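Local coordinates for nitrogenase molybdenum-iron protein beta chain (Clostridium pasteurianum, PDB 4WES) that forms, with the alpha chain, the nitrogenase component that reduces dinitrogen to ammonium, sharing an [8Fe-7S] cluster with that chain, at residues S162-A167 against T232-L237; N169-V174 against P197-P202; P181-E186 against P423-K428; L239-Y244 against R265-V270. All coordinates share one frame; numbering follows the deposited sequence.

Contact 1. Residues S162-A167 against T232-L237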
loop_
_atom_site.group_PDB
_atom_site.type_symbol
_atom_site.label_atom_id
_atom_site.label_comp_id
_atom_site.label_asym_id
_atom_site.label_seq_id
_atom_site.Cartn_x
_atom_site.Cartn_y
_atom_site.Cartn_z
ATOM N N SER B 162 -1.709 30.095 29.921
ATOM C CA SER B 162 -0.585 29.565 30.691
ATOM C C SER B 162 -0.292 30.440 31.905
ATOM O O SER B 162 -0.193 31.657 31.771
ATOM C CB SER B 162 0.667 29.515 29.842
ATOM O OG SER B 162 0.471 28.711 28.674
ATOM N N GLU B 163 -0.102 29.811 33.055
ATOM C CA GLU B 163 0.218 30.590 34.272
ATOM C C GLU B 163 1.171 29.842 35.173
ATOM O O GLU B 163 0.986 28.628 35.423
ATOM C CB GLU B 163 -1.038 30.989 35.040
ATOM C CG GLU B 163 -0.711 31.668 36.369
ATOM C CD GLU B 163 -1.907 32.280 37.080
ATOM O OE1 GLU B 163 -3.057 31.990 36.686
ATOM O OE2 GLU B 163 -1.687 33.047 38.046
ATOM N N ASN B 164 2.216 30.534 35.609
ATOM C CA ASN B 164 3.145 30.017 36.600
ATOM C C ASN B 164 2.631 30.452 37.962
ATOM O O ASN B 164 2.600 31.633 38.246
ATOM C CB ASN B 164 4.517 30.593 36.329
ATOM C CG ASN B 164 5.577 30.051 37.271
ATOM O OD1 ASN B 164 5.314 29.714 38.438
ATOM N ND2 ASN B 164 6.806 29.975 36.760
ATOM N N THR B 165 2.153 29.496 38.735
ATOM C CA THR B 165 1.588 29.779 40.051
ATOM C C THR B 165 2.560 29.422 41.164
ATOM O O THR B 165 2.195 29.469 42.341
ATOM C CB THR B 165 0.307 28.994 40.284
ATOM O OG1 THR B 165 0.577 27.591 40.161
ATOM C CG2 THR B 165 -0.715 29.366 39.254
ATOM N N GLY B 166 3.779 29.027 40.809
ATOM C CA GLY B 166 4.796 28.606 41.793
ATOM C C GLY B 166 4.663 27.143 42.214
ATOM O O GLY B 166 5.507 26.623 42.921
ATOM N N ALA B 167 3.609 26.481 41.760
ATOM C CA ALA B 167 3.359 25.096 42.066
ATOM C C ALA B 167 3.945 24.205 40.960
ATOM O O ALA B 167 3.263 23.872 39.986
ATOM C CB ALA B 167 1.850 24.864 42.189
ATOM N N THR B 232 0.577 24.569 32.107
ATOM C CA THR B 232 1.820 24.602 31.318
ATOM C C THR B 232 2.842 25.624 31.826
ATOM O O THR B 232 4.047 25.460 31.624
ATOM C CB THR B 232 1.564 24.901 29.828
ATOM O OG1 THR B 232 0.860 26.134 29.678
ATOM C CG2 THR B 232 0.790 23.781 29.190
ATOM N N GLY B 233 2.364 26.654 32.529
ATOM C CA GLY B 233 3.278 27.616 33.117
ATOM C C GLY B 233 4.068 27.101 34.311
ATOM O O GLY B 233 5.010 27.767 34.770
ATOM N N ASN B 234 3.676 25.936 34.835
ATOM C CA ASN B 234 4.323 25.318 36.009
ATOM C C ASN B 234 5.279 24.191 35.663
ATOM O O ASN B 234 5.815 23.545 36.535
ATOM C CB ASN B 234 3.251 24.803 36.949
ATOM C CG ASN B 234 2.540 25.922 37.674
ATOM O OD1 ASN B 234 3.181 26.888 38.148
ATOM N ND2 ASN B 234 1.216 25.810 37.799
ATOM N N SER B 235 5.508 23.978 34.370
ATOM C CA SER B 235 6.352 22.888 33.903
ATOM C C SER B 235 7.844 23.205 33.997
ATOM O O SER B 235 8.228 24.361 34.167
ATOM C CB SER B 235 5.948 22.490 32.479
ATOM O OG SER B 235 4.589 22.120 32.497
ATOM N N ASP B 236 8.672 22.163 33.831
ATOM C CA ASP B 236 10.122 22.284 33.922
ATOM C C ASP B 236 10.767 22.780 32.637
ATOM O O ASP B 236 11.828 23.395 32.659
ATOM C CB ASP B 236 10.723 20.935 34.256
ATOM C CG ASP B 236 10.416 20.486 35.670
ATOM O OD1 ASP B 236 10.330 21.349 36.593
ATOM O OD2 ASP B 236 10.278 19.237 35.866
ATOM N N LEU B 237 10.141 22.469 31.498
ATOM C CA LEU B 237 10.757 22.599 30.184
ATOM C C LEU B 237 9.645 22.457 29.169
ATOM O O LEU B 237 8.687 21.706 29.406
ATOM C CB LEU B 237 11.795 21.483 29.964
ATOM C CG LEU B 237 12.546 21.435 28.640
ATOM C CD1 LEU B 237 13.427 22.646 28.437
ATOM C CD2 LEU B 237 13.339 20.145 28.514
HETATM O O HOH W 1 5.893 26.832 38.888
#
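Asn234 swings CG to the side of its own backbone N, opposite its carbonyl carbon (chi1 -73°), while Thr165 tucks OG1 between its backbone N and carbonyl carbon (chi1 58°); the asparagine amide thereby meets the turn of the 162-167 loop, the two side chains crossing at about a right angle. One residue uses both ends of this amide. Thr165 N donates to Asn234 OD1 at 2.9 Å, from slightly outside the carbonyl plane, and Asn234 ND2 donates to Thr165 OG1 at 3.0 Å. Since ND2 also bonds Asp231 OD1, the rotation of the group is well defined. Ala167 O presses on the same side chain, 3.2 Å from Asn234 CG. Asn164 approaches with its amide plane turned 81° from that of Asn234, and a water donates to the OD1 atoms of both. Asn164 OD1 also accepts from Gly166 N at 2.9 Å, closing an Asx turn, and its ND2 is held by Cys257 O. Gly233, without a side chain, lets the backbones close in: its CA lies 3.4 Å from Glu163 O in a CA-H...O contact. Farther back, Ser162 OG donates to Thr232 OG1 at 2.8 Å, and Thr232 OG1 is in turn hydrogen-bonded to Leu229 O. The contact is thus almost wholly polar. Buried Asn234 has both amide ends bonded to Thr165, ND2 also to Asp231 and OD1 also to one water, which fixes the turn after helix 146-161 against the 3-10 turn after helix 226-231.

Contact 2. Residues N169-V174 against P197-P202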
loop_
_atom_site.group_PDB
_atom_site.type_symbol
_atom_site.label_atom_id
_atom_site.label_comp_id
_atom_site.label_asym_id
_atom_site.label_seq_id
_atom_site.Cartn_x
_atom_site.Cartn_y
_atom_site.Cartn_z
ATOM N N ASN B 169 4.902 21.350 38.599
ATOM C CA ASN B 169 4.188 20.116 38.304
ATOM C C ASN B 169 5.058 18.911 37.956
ATOM O O ASN B 169 4.560 17.792 37.873
ATOM C CB ASN B 169 3.164 20.378 37.196
ATOM C CG ASN B 169 3.797 20.778 35.871
ATOM O OD1 ASN B 169 4.998 20.583 35.657
ATOM N ND2 ASN B 169 3.004 21.394 35.010
ATOM N N GLY B 170 6.355 19.132 37.802
ATOM C CA GLY B 170 7.276 18.062 37.452
ATOM C C GLY B 170 7.124 17.517 36.045
ATOM O O GLY B 170 7.616 16.432 35.759
ATOM N N LYS B 171 6.480 18.275 35.164
ATOM C CA LYS B 171 6.164 17.820 33.811
ATOM C C LYS B 171 7.018 18.554 32.764
ATOM O O LYS B 171 7.528 19.655 32.997
ATOM C CB LYS B 171 4.680 18.041 33.487
ATOM C CG LYS B 171 3.749 17.290 34.436
ATOM C CD LYS B 171 2.286 17.481 34.076
ATOM C CE LYS B 171 1.417 16.716 35.046
ATOM N NZ LYS B 171 -0.024 16.774 34.671
ATOM N N ILE B 172 7.096 17.950 31.579
ATOM C CA ILE B 172 7.656 18.587 30.408
ATOM C C ILE B 172 6.473 18.915 29.459
ATOM O O ILE B 172 5.643 18.057 29.193
ATOM C CB ILE B 172 8.648 17.660 29.693
ATOM C CG1 ILE B 172 9.885 17.477 30.584
ATOM C CG2 ILE B 172 9.043 18.192 28.312
ATOM C CD1 ILE B 172 10.926 16.534 30.038
ATOM N N ASN B 173 6.396 20.167 28.997
ATOM C CA ASN B 173 5.418 20.515 27.960
ATOM C C ASN B 173 5.951 20.017 26.608
ATOM O O ASN B 173 7.158 20.145 26.355
ATOM C CB ASN B 173 5.224 22.010 27.850
ATOM C CG ASN B 173 4.727 22.637 29.126
ATOM O OD1 ASN B 173 3.911 22.060 29.834
ATOM N ND2 ASN B 173 5.221 23.845 29.399
ATOM N N VAL B 174 5.083 19.520 25.749
ATOM C CA VAL B 174 5.462 19.200 24.391
ATOM C C VAL B 174 4.469 19.833 23.431
ATOM O O VAL B 174 3.272 19.572 23.520
ATOM C CB VAL B 174 5.671 17.681 24.155
ATOM C CG1 VAL B 174 4.456 16.855 24.541
ATOM C CG2 VAL B 174 6.111 17.414 22.716
ATOM N N PRO B 197 6.439 12.433 32.913
ATOM C CA PRO B 197 5.198 13.220 32.926
ATOM C C PRO B 197 5.262 14.402 31.979
ATOM O O PRO B 197 6.323 15.041 31.869
ATOM C CB PRO B 197 5.076 13.677 34.395
ATOM C CG PRO B 197 5.836 12.618 35.159
ATOM C CD PRO B 197 6.988 12.250 34.267
ATOM N N TYR B 198 4.132 14.718 31.341
ATOM C CA TYR B 198 4.128 15.717 30.285
ATOM C C TYR B 198 2.748 16.355 30.157
ATOM O O TYR B 198 1.747 15.820 30.651
ATOM C CB TYR B 198 4.539 15.080 28.915
ATOM C CG TYR B 198 3.513 14.073 28.443
ATOM C CD1 TYR B 198 3.490 12.783 28.919
ATOM C CD2 TYR B 198 2.482 14.472 27.610
ATOM C CE1 TYR B 198 2.495 11.896 28.527
ATOM C CE2 TYR B 198 1.498 13.612 27.230
ATOM C CZ TYR B 198 1.488 12.320 27.699
ATOM O OH TYR B 198 0.474 11.464 27.343
ATOM N N ILE B 199 2.736 17.492 29.460
ATOM C CA ILE B 199 1.508 18.115 28.990
ATOM C C ILE B 199 1.721 18.326 27.490
ATOM O O ILE B 199 2.638 19.056 27.113
ATOM C CB ILE B 199 1.199 19.489 29.622
ATOM C CG1 ILE B 199 1.048 19.359 31.148
ATOM C CG2 ILE B 199 -0.067 20.058 29.008
ATOM C CD1 ILE B 199 1.073 20.697 31.854
ATOM N N MET B 200 0.930 17.685 26.635
ATOM C CA MET B 200 0.976 17.937 25.200
ATOM C C MET B 200 -0.080 18.956 24.832
ATOM O O MET B 200 -1.222 18.813 25.260
ATOM C CB MET B 200 0.739 16.656 24.410
ATOM C CG MET B 200 0.752 16.889 22.898
ATOM S SD MET B 200 0.558 15.418 21.915
ATOM C CE MET B 200 2.198 14.778 22.065
ATOM N N PHE B 201 0.286 19.963 24.043
ATOM C CA PHE B 201 -0.724 20.838 23.508
ATOM C C PHE B 201 -0.258 21.462 22.194
ATOM O O PHE B 201 0.938 21.758 22.037
ATOM C CB PHE B 201 -1.094 21.938 24.510
ATOM C CG PHE B 201 -0.097 23.026 24.658
ATOM C CD1 PHE B 201 1.034 22.845 25.468
ATOM C CD2 PHE B 201 -0.336 24.284 24.145
ATOM C CE1 PHE B 201 1.953 23.855 25.650
ATOM C CE2 PHE B 201 0.578 25.319 24.344
ATOM C CZ PHE B 201 1.711 25.095 25.104
ATOM N N PRO B 202 -1.193 21.732 21.269
ATOM C CA PRO B 202 -2.513 21.111 21.144
ATOM C C PRO B 202 -2.407 19.577 21.013
ATOM O O PRO B 202 -1.318 19.045 20.755
ATOM C CB PRO B 202 -3.095 21.718 19.854
ATOM C CG PRO B 202 -2.185 22.877 19.535
ATOM C CD PRO B 202 -0.845 22.481 20.058
HETATM O O HOH W 2 8.787 15.265 33.523
HETATM O O HOH W 3 -0.753 16.016 31.837
#
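Asn169 lays ND2 3.8 Å from Ile199 CD1, while its OD1 accepts from Lys171 N in an Asx turn; ND2 itself is held by Asp231 and Ser235. Gly170 O and Pro197 O are joined by a water that donates to both. Lys171 extends across the second strand at about a right angle to Pro197 and Ile199, its CG 3.8 Å from Pro197 CB and its CD 3.7 Å from Ile199 CG1; a water links NZ to Tyr198 O. Ile172 begins the parallel pairing, its N donating to Pro197 O at 3.0 Å and its O receiving Ile199 N, also at 3.0 Å. Asn173 runs side by side with Ile199, OD1 3.7 Å from Ile199 CD1, its amide engaged by Ser235 OG and Thr232 O. Val174 continues the pattern: its N donates to Ile199 O at 2.8 Å, its O accepts from Phe201 N, and CG1 packs on Met200 CB at 3.7 Å. The directions of strand segments 172-174 and 198-200 differ by 19°, as expected of a beta-alpha-beta crossover through helix 181-193. That helix packs on Tyr198 and Met200, helix 270-284 on Ile172, helix 146-161 on Phe201, and strand 237-241 flanks strand 172-175 on its other edge.

Contact 3. Residues P181-E186 against P423-K428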
loop_
_atom_site.group_PDB
_atom_site.type_symbol
_atom_site.label_atom_id
_atom_site.label_comp_id
_atom_site.label_asym_id
_atom_site.label_seq_id
_atom_site.Cartn_x
_atom_site.Cartn_y
_atom_site.Cartn_z
ATOM N N PRO B 181 -3.134 13.455 14.464
ATOM C CA PRO B 181 -3.457 12.812 15.748
ATOM C C PRO B 181 -2.684 11.527 15.967
ATOM O O PRO B 181 -2.351 11.218 17.115
ATOM C CB PRO B 181 -4.976 12.627 15.682
ATOM C CG PRO B 181 -5.323 12.693 14.222
ATOM C CD PRO B 181 -4.332 13.640 13.622
ATOM N N ALA B 182 -2.394 10.748 14.922
ATOM C CA ALA B 182 -1.610 9.556 15.125
ATOM C C ALA B 182 -0.211 9.873 15.610
ATOM O O ALA B 182 0.397 9.111 16.379
ATOM C CB ALA B 182 -1.559 8.723 13.882
ATOM N N ASP B 183 0.357 10.965 15.087
ATOM C CA ASP B 183 1.687 11.396 15.519
ATOM C C ASP B 183 1.666 11.895 16.955
ATOM O O ASP B 183 2.563 11.594 17.737
ATOM C CB ASP B 183 2.184 12.493 14.567
ATOM C CG ASP B 183 2.393 11.986 13.160
ATOM O OD1 ASP B 183 2.040 12.733 12.231
ATOM O OD2 ASP B 183 2.898 10.858 13.019
ATOM N N MET B 184 0.598 12.630 17.315
ATOM C CA MET B 184 0.431 13.006 18.714
ATOM C C MET B 184 0.340 11.784 19.618
ATOM O O MET B 184 0.981 11.759 20.682
ATOM C CB MET B 184 -0.777 13.938 18.861
ATOM C CG MET B 184 -0.535 15.309 18.230
ATOM S SD MET B 184 -2.029 15.990 17.556
ATOM C CE MET B 184 -1.493 17.675 17.146
ATOM N N ARG B 185 -0.413 10.757 19.204
ATOM C CA ARG B 185 -0.501 9.550 20.014
ATOM C C ARG B 185 0.836 8.876 20.168
ATOM O O ARG B 185 1.189 8.406 21.254
ATOM C CB ARG B 185 -1.493 8.548 19.419
ATOM C CG ARG B 185 -2.939 9.011 19.494
ATOM C CD ARG B 185 -3.857 7.996 18.865
ATOM N NE ARG B 185 -5.254 8.399 18.806
ATOM C CZ ARG B 185 -6.235 7.955 19.565
ATOM N NH1 ARG B 185 -5.976 7.168 20.595
ATOM N NH2 ARG B 185 -7.479 8.290 19.311
ATOM N N GLU B 186 1.623 8.833 19.083
ATOM C CA GLU B 186 2.931 8.176 19.151
ATOM C C GLU B 186 3.899 8.931 20.048
ATOM O O GLU B 186 4.650 8.308 20.820
ATOM C CB GLU B 186 3.487 7.998 17.754
ATOM C CG GLU B 186 4.876 7.380 17.681
ATOM C CD GLU B 186 5.023 5.991 18.287
ATOM O OE1 GLU B 186 4.012 5.343 18.610
ATOM O OE2 GLU B 186 6.188 5.564 18.464
ATOM N N PRO B 423 1.062 6.653 12.405
ATOM C CA PRO B 423 2.012 7.712 12.637
ATOM C C PRO B 423 3.094 7.709 11.567
ATOM O O PRO B 423 3.387 6.645 10.994
ATOM C CB PRO B 423 2.639 7.325 13.988
ATOM C CG PRO B 423 2.576 5.829 14.005
ATOM C CD PRO B 423 1.257 5.513 13.314
ATOM N N LYS B 424 3.678 8.891 11.318
ATOM C CA LYS B 424 4.908 9.029 10.584
ATOM C C LYS B 424 6.107 9.304 11.460
ATOM O O LYS B 424 7.229 9.218 10.972
ATOM C CB LYS B 424 4.794 10.138 9.496
ATOM C CG LYS B 424 4.639 11.567 10.086
ATOM C CD LYS B 424 4.532 12.732 9.099
ATOM C CE LYS B 424 3.362 13.683 9.412
ATOM N NZ LYS B 424 3.027 14.527 8.226
ATOM N N VAL B 425 5.865 9.675 12.719
ATOM C CA VAL B 425 6.931 10.005 13.646
ATOM C C VAL B 425 7.400 8.794 14.445
ATOM O O VAL B 425 6.720 7.761 14.531
ATOM C CB VAL B 425 6.495 11.124 14.615
ATOM C CG1 VAL B 425 6.170 12.389 13.860
ATOM C CG2 VAL B 425 5.347 10.686 15.536
ATOM N N GLY B 426 8.549 8.952 15.076
ATOM C CA GLY B 426 9.111 7.908 15.902
ATOM C C GLY B 426 9.719 6.770 15.113
ATOM O O GLY B 426 9.709 6.751 13.881
ATOM N N TYR B 427 10.289 5.793 15.817
ATOM C CA TYR B 427 10.791 4.608 15.144
ATOM C C TYR B 427 9.645 3.837 14.512
ATOM O O TYR B 427 9.797 3.315 13.391
ATOM C CB TYR B 427 11.600 3.738 16.117
ATOM C CG TYR B 427 12.689 4.512 16.822
ATOM C CD1 TYR B 427 13.732 5.110 16.124
ATOM C CD2 TYR B 427 12.702 4.644 18.207
ATOM C CE1 TYR B 427 14.736 5.839 16.762
ATOM C CE2 TYR B 427 13.683 5.360 18.849
ATOM C CZ TYR B 427 14.706 5.955 18.134
ATOM O OH TYR B 427 15.664 6.677 18.793
ATOM N N LYS B 428 8.502 3.789 15.179
ATOM C CA LYS B 428 7.323 3.116 14.660
ATOM C C LYS B 428 6.853 3.722 13.330
ATOM O O LYS B 428 6.539 3.024 12.360
ATOM C CB LYS B 428 6.204 3.217 15.699
ATOM C CG LYS B 428 4.871 2.597 15.346
ATOM C CD LYS B 428 3.769 2.651 16.416
ATOM C CE LYS B 428 2.476 2.104 15.797
ATOM N NZ LYS B 428 1.230 2.340 16.589
HETATM O O HOH W 4 8.698 4.736 17.963
HETATM O O HOH W 5 1.319 4.965 18.356
#
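The carboxylate of Asp183 is met at its edge by Lys424 N and on one face by Val425. Lys424 N donates to Asp183 OD2 at 2.7 Å, using the syn lone pair, on the side of the other oxygen. Val425 N reaches the same oxygen at 3.2 Å from above the carboxylate plane, and Val425 CG1 lies over that same face, 3.9 Å from Asp183 CG. Beside OD1 runs the lysine chain, with Lys424 CE 3.3 Å away; its NZ goes on to a salt bridge with Glu323 and lies beyond one with Asp183. Two consecutive backbone N-H groups therefore grip a single oxygen, one in the syn direction and one from above the plane. The second flat group, the carboxylate of Glu186, has the aliphatic part of Lys428 across one face, with Lys428 CD 3.5 Å from OE1 and Lys428 CB 3.6 Å from OE2. Each of its oxygens accepts a hydrogen bond from its own water: one water links OE1 to Lys428 NZ, the other OE2 to Lys428 N. Arg189 makes the direct salt bridge to OE2. Glu186 reaches this place because CG stands opposite its backbone N (chi1 177°) and the chain then folds at chi2 (59°), CG passing Val425 CG2. Ala182 CB adds an apolar touch, 4.3 Å from Pro423 CD. The arrangement joins the first turns of helix 181-193, the crossover helix of a parallel-sheet beta-alpha-beta unit, to the loop and first turn opening C-terminal helix 426-448.

Contact 4. Residues L239-Y244 against R265-V270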
loop_
_atom_site.group_PDB
_atom_site.type_symbol
_atom_site.label_atom_id
_atom_site.label_comp_id
_atom_site.label_asym_id
_atom_site.label_seq_id
_atom_site.Cartn_x
_atom_site.Cartn_y
_atom_site.Cartn_z
ATOM N N LEU B 239 9.401 21.252 25.124
ATOM C CA LEU B 239 10.005 20.775 23.872
ATOM C C LEU B 239 9.147 21.261 22.719
ATOM O O LEU B 239 7.940 20.974 22.648
ATOM C CB LEU B 239 10.109 19.258 23.853
ATOM C CG LEU B 239 11.044 18.661 24.910
ATOM C CD1 LEU B 239 11.168 17.155 24.793
ATOM C CD2 LEU B 239 12.425 19.311 24.869
ATOM N N SER B 240 9.777 22.031 21.824
ATOM C CA SER B 240 9.115 22.577 20.632
ATOM C C SER B 240 9.481 21.685 19.456
ATOM O O SER B 240 10.636 21.688 19.034
ATOM C CB SER B 240 9.661 23.997 20.421
ATOM O OG SER B 240 9.109 24.522 19.242
ATOM N N LEU B 241 8.525 20.891 18.962
ATOM C CA LEU B 241 8.816 19.966 17.884
ATOM C C LEU B 241 8.426 20.615 16.575
ATOM O O LEU B 241 7.228 20.797 16.296
ATOM C CB LEU B 241 8.064 18.665 18.049
ATOM C CG LEU B 241 8.239 17.917 19.372
ATOM C CD1 LEU B 241 7.597 16.549 19.326
ATOM C CD2 LEU B 241 9.674 17.786 19.831
ATOM N N GLY B 242 9.420 20.971 15.774
ATOM C CA GLY B 242 9.172 21.653 14.504
ATOM C C GLY B 242 9.137 23.149 14.739
ATOM O O GLY B 242 8.155 23.692 15.194
ATOM N N SER B 243 10.215 23.840 14.370
ATOM C CA SER B 243 10.317 25.255 14.696
ATOM C C SER B 243 9.220 26.120 14.072
ATOM O O SER B 243 8.753 27.064 14.711
ATOM C CB SER B 243 11.693 25.801 14.357
ATOM O OG SER B 243 11.909 25.785 12.954
ATOM N N TYR B 244 8.828 25.818 12.838
ATOM C CA TYR B 244 7.825 26.653 12.202
ATOM C C TYR B 244 6.508 26.629 12.962
ATOM O O TYR B 244 5.869 27.672 13.170
ATOM C CB TYR B 244 7.587 26.247 10.755
ATOM C CG TYR B 244 8.631 26.684 9.754
ATOM C CD1 TYR B 244 9.872 26.085 9.708
ATOM C CD2 TYR B 244 8.326 27.646 8.795
ATOM C CE1 TYR B 244 10.810 26.426 8.741
ATOM C CE2 TYR B 244 9.240 27.986 7.807
ATOM C CZ TYR B 244 10.476 27.384 7.775
ATOM O OH TYR B 244 11.385 27.695 6.784
ATOM N N ARG B 265 13.756 18.977 15.784
ATOM C CA ARG B 265 13.084 18.625 14.550
ATOM C C ARG B 265 11.861 17.747 14.837
ATOM O O ARG B 265 11.832 16.969 15.804
ATOM C CB ARG B 265 14.029 17.837 13.700
ATOM C CG ARG B 265 14.973 18.692 12.971
ATOM C CD ARG B 265 15.757 17.863 11.944
ATOM N NE ARG B 265 16.558 18.811 11.271
ATOM C CZ ARG B 265 17.590 18.547 10.526
ATOM N NH1 ARG B 265 18.013 17.307 10.384
ATOM N NH2 ARG B 265 18.223 19.544 9.955
ATOM N N THR B 266 10.872 17.861 13.965
ATOM C CA THR B 266 9.819 16.854 13.975
ATOM C C THR B 266 10.474 15.480 13.948
ATOM O O THR B 266 11.334 15.260 13.099
ATOM C CB THR B 266 8.923 17.032 12.745
ATOM O OG1 THR B 266 8.412 18.369 12.709
ATOM C CG2 THR B 266 7.797 16.052 12.753
ATOM N N PRO B 267 10.063 14.557 14.842
ATOM C CA PRO B 267 10.860 13.329 14.957
ATOM C C PRO B 267 10.457 12.307 13.893
ATOM O O PRO B 267 9.687 11.380 14.170
ATOM C CB PRO B 267 10.579 12.851 16.411
ATOM C CG PRO B 267 9.251 13.451 16.731
ATOM C CD PRO B 267 9.267 14.809 16.058
ATOM N N ILE B 268 10.980 12.500 12.682
ATOM C CA ILE B 268 10.823 11.575 11.557
ATOM C C ILE B 268 12.182 11.039 11.200
ATOM O O ILE B 268 13.111 11.815 10.938
ATOM C CB ILE B 268 10.152 12.260 10.346
ATOM C CG1 ILE B 268 8.752 12.763 10.699
ATOM C CG2 ILE B 268 10.118 11.304 9.153
ATOM C CD1 ILE B 268 8.125 13.637 9.638
ATOM N N GLY B 269 12.303 9.713 11.153
ATOM C CA GLY B 269 13.554 9.054 10.786
ATOM C C GLY B 269 14.464 8.756 11.951
ATOM O O GLY B 269 14.068 8.857 13.121
ATOM N N VAL B 270 15.712 8.412 11.625
ATOM C CA VAL B 270 16.636 7.926 12.645
ATOM C C VAL B 270 17.153 9.064 13.507
ATOM O O VAL B 270 16.899 9.103 14.719
ATOM C CB VAL B 270 17.801 7.119 12.029
ATOM C CG1 VAL B 270 18.729 6.599 13.128
ATOM C CG2 VAL B 270 17.307 5.972 11.156
HETATM O O HOH W 6 6.341 18.986 14.419
#
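Leu241 and Pro267 supply the apolar part of this contact: Leu241 CD1 lies 4.1 Å from Pro267 CD, the two side chains crossing at about a right angle, and both also rest on Phe276 of helix 270-284. The leucine takes this course because its CG sits beside the backbone N, opposite the carbonyl carbon (chi1 -55°). Close packing round Gly242 comes next, where Gly242 CA approaches Thr266 OG1 to 3.8 Å and Gly242 N lies 4.2 Å from Arg265 C; Gly242 occupies the N-cap position of helix 243-257, with backbone angles that favour glycine. The polar part runs through water. One water donates to Leu241 O at 2.8 Å and accepts from Thr266 OG1, also at 2.8 Å, while Ser246 OG bonds the same carbonyl. Within 265-270, Ile268 N bonds Thr266 O at 2.8 Å, an inverse gamma turn centred on Pro267 that bends the chain before Gly269, the N-cap position of helix 270-284. The two strand exits are joined by one water and a few carbon contacts rather than by a direct hydrogen bond; the buried Leu241 carbonyl is satisfied twice, by the water and by Ser246.

Overall arrangement
Contacts 1, 2 and 4 lie on or at the ends of one parallel sheet, ordered 198-200, 172-175, 237-241, 261-264. Contacts 1 and 2, centres 10 Å apart, touch, Ser235 OG being 2.7 Å from Asn173 OD1; contact 2 is nested inside the loop closed by contact 1. Contact 4, its centre about 16 Å from that of contact 2, reaches the neighbouring strand, Leu239 N lying 2.8 Å from Asn173 O. Contact 3 adds the C-terminal helix: it touches contact 4, 12 Å away by centres, through Gly426 N and Pro267 O, 2.8 Å apart. All lie away from the cluster and metal sites; the Ala182 side chain is about 13 Å from an iron(II) ion.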